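Side-chain contact in sugar-binding transcriptional regulator, LacI family (PDB 3CS3), which probably regulates transcription by binding DNA, as a LacI-family member with a sugar-binding domain of the periplasmic-binding-protein type: residues 25-28 with 29-32. Numbering follows the deposited sequence. Where two conformers were deposited one is given.
Sequences ELLE and GIKK
L26 and L27 meet I30 within helix 23-35, a local contact between neighbouring turns of the crossover helix in the beta-alpha-beta unit that runs from strand 10-15 to strand 40-45. This unit belongs to the periplasmic-binding-protein-like fold of LacI-family regulators, and the three aliphatic residues form the helix face turned to the sheet. I30 reaches the preceding turn through its longer branch: CG1 lies anti to the carbonyl carbon (chi1 -64°) and the chain runs on extended, which carries CD1 back towards both leucines. CD1 of I30 stands 4.2 Å from CD1 of L27, the two side chains crossing at a slant, and 4.4 Å from CG of L26, so the isoleucine methyl approaches one leucine at a methyl end and the other at its branch point. On the sheet side, V13, M41 and I62 continue the apolar layer, while W235 of helix 232-247 packs on L26 and D17 of the second subunit on L27.

E25 and E28 lie on the far side of the helix from the sheet. In the conformer described, E28 is extended beyond CG and touches H233, and E25 also packs against helix 232-247, with its side chain about 4 Å from a bound sulfate. K31 flanks the apolar face, where it also touches M41; it places CB 3.4 Å from O of L27, then bends at its last two torsions, its amine leading away from the preceding turn.

Backbone bonds tie the turns together. The G29 N to E25 O bond is weak, at 3.3 Å, whereas K31 N donates to O of L27 at 2.9 Å. I30 N donates a hydrogen bond to O of L26 at 3.0 Å, and CG1 of the same isoleucine rests 3.4 Å from that oxygen.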
ATOM      1  N   GLU A  25       5.497   3.288   5.242  1.00 38.18           N
ATOM      2  CA  GLU A  25       6.540   3.764   6.144  1.00 42.00           C
ATOM      3  C   GLU A  25       6.587   5.296   6.218  1.00 39.57           C
ATOM      4  O   GLU A  25       7.045   5.864   7.213  1.00 42.72           O
ATOM      5  CB  GLU A  25       7.904   3.141   5.795  1.00 43.19           C
ATOM      6  CG  GLU A  25       8.146   2.882   4.302  1.00 65.03           C
ATOM      7  CD  GLU A  25       7.659   1.516   3.817  1.00 72.54           C
ATOM      8  OE1 GLU A  25       8.091   0.489   4.380  1.00 79.63           O
ATOM      9  OE2 GLU A  25       6.859   1.472   2.855  1.00 67.33           O
ATOM     10  N   LEU A  26       6.099   5.953   5.167  1.00 38.97           N
ATOM     11  CA  LEU A  26       5.897   7.399   5.171  1.00 37.59           C
ATOM     12  C   LEU A  26       4.764   7.782   6.132  1.00 41.98           C
ATOM     13  O   LEU A  26       4.933   8.662   6.979  1.00 38.59           O
ATOM     14  CB  LEU A  26       5.583   7.899   3.757  1.00 33.34           C
ATOM     15  CG  LEU A  26       5.274   9.391   3.599  1.00 32.51           C
ATOM     16  CD1 LEU A  26       6.525  10.237   3.720  1.00 26.17           C
ATOM     17  CD2 LEU A  26       4.571   9.657   2.290  1.00 37.00           C
ATOM     18  N   LEU A  27       3.624   7.102   5.990  1.00 33.10           N
ATOM     19  CA  LEU A  27       2.462   7.265   6.866  1.00 39.94           C
ATOM     20  C   LEU A  27       2.741   6.976   8.344  1.00 36.96           C
ATOM     21  O   LEU A  27       2.192   7.654   9.211  1.00 40.75           O
ATOM     22  CB  LEU A  27       1.296   6.403   6.370  1.00 33.15           C
ATOM     23  CG  LEU A  27       0.225   6.999   5.440  1.00 45.63           C
ATOM     24  CD1 LEU A  27       0.601   8.350   4.831  1.00 45.12           C
ATOM     25  CD2 LEU A  27      -0.116   6.007   4.343  1.00 39.98           C
ATOM     26  N   GLU A  28       3.582   5.976   8.624  1.00 37.26           N
ATOM     27  CA  GLU A  28       3.982   5.616   9.989  0.50 41.70           C
ATOM     28  C   GLU A  28       4.808   6.721  10.629  1.00 38.63           C
ATOM     29  O   GLU A  28       4.719   6.973  11.827  1.00 48.05           O
ATOM     30  CB  GLU A  28       4.803   4.322   9.989  0.50 40.91           C
ATOM     31  CG  GLU A  28       3.995   3.033  10.101  0.50 48.72           C
ATOM     32  CD  GLU A  28       4.874   1.790  10.224  0.50 51.18           C
ATOM     33  OE1 GLU A  28       6.018   1.901  10.726  0.50 54.21           O
ATOM     34  OE2 GLU A  28       4.415   0.696   9.821  0.50 52.91           O
ATOM     35  N   GLY A  29       5.640   7.358   9.808  1.00 39.16           N
ATOM     36  CA  GLY A  29       6.461   8.476  10.242  1.00 28.80           C
ATOM     37  C   GLY A  29       5.638   9.721  10.509  1.00 32.54           C
ATOM     38  O   GLY A  29       5.900  10.442  11.479  1.00 36.31           O
ATOM     39  N   ILE A  30       4.656   9.979   9.640  1.00 31.43           N
ATOM     40  CA  ILE A  30       3.687  11.062   9.844  1.00 34.19           C
ATOM     41  C   ILE A  30       2.923  10.840  11.159  1.00 38.35           C
ATOM     42  O   ILE A  30       2.906  11.728  12.022  1.00 35.30           O
ATOM     43  CB  ILE A  30       2.710  11.226   8.638  1.00 38.68           C
ATOM     44  CG1 ILE A  30       3.465  11.651   7.371  1.00 31.73           C
ATOM     45  CG2 ILE A  30       1.659  12.274   8.934  1.00 31.36           C
ATOM     46  CD1 ILE A  30       2.594  11.777   6.115  1.00 26.32           C
ATOM     47  N   LYS A  31       2.347   9.645  11.311  1.00 37.28           N
ATOM     48  CA  LYS A  31       1.626   9.236  12.526  1.00 46.08           C
ATOM     49  C   LYS A  31       2.402   9.462  13.821  1.00 42.62           C
ATOM     50  O   LYS A  31       1.867  10.048  14.761  1.00 43.66           O
ATOM     51  CB  LYS A  31       1.231   7.763  12.448  1.00 45.13           C
ATOM     52  CG  LYS A  31      -0.231   7.510  12.144  1.00 59.93           C
ATOM     53  CD  LYS A  31      -0.528   6.013  11.982  1.00 62.06           C
ATOM     54  CE  LYS A  31      -0.106   5.181  13.205  1.00 74.13           C
ATOM     55  NZ  LYS A  31      -1.009   5.343  14.380  1.00 75.29           N
ATOM     56  N   LYS A  32       3.653   8.999  13.845  1.00 41.46           N
ATOM     57  CA  LYS A  32       4.502   9.088  15.031  0.50 43.78           C
ATOM     58  C   LYS A  32       4.854  10.536  15.358  1.00 44.76           C
ATOM     59  O   LYS A  32       4.892  10.919  16.532  1.00 49.30           O
ATOM     60  CB  LYS A  32       5.775   8.246  14.859  0.50 47.55           C
ATOM     61  CG  LYS A  32       6.413   7.765  16.170  0.50 53.10           C
ATOM     62  CD  LYS A  32       7.515   8.701  16.674  0.50 60.99           C
ATOM     63  CE  LYS A  32       8.092   8.240  18.014  0.50 59.39           C
ATOM     64  NZ  LYS A  32       7.177   8.501  19.165  0.50 59.34           N
TER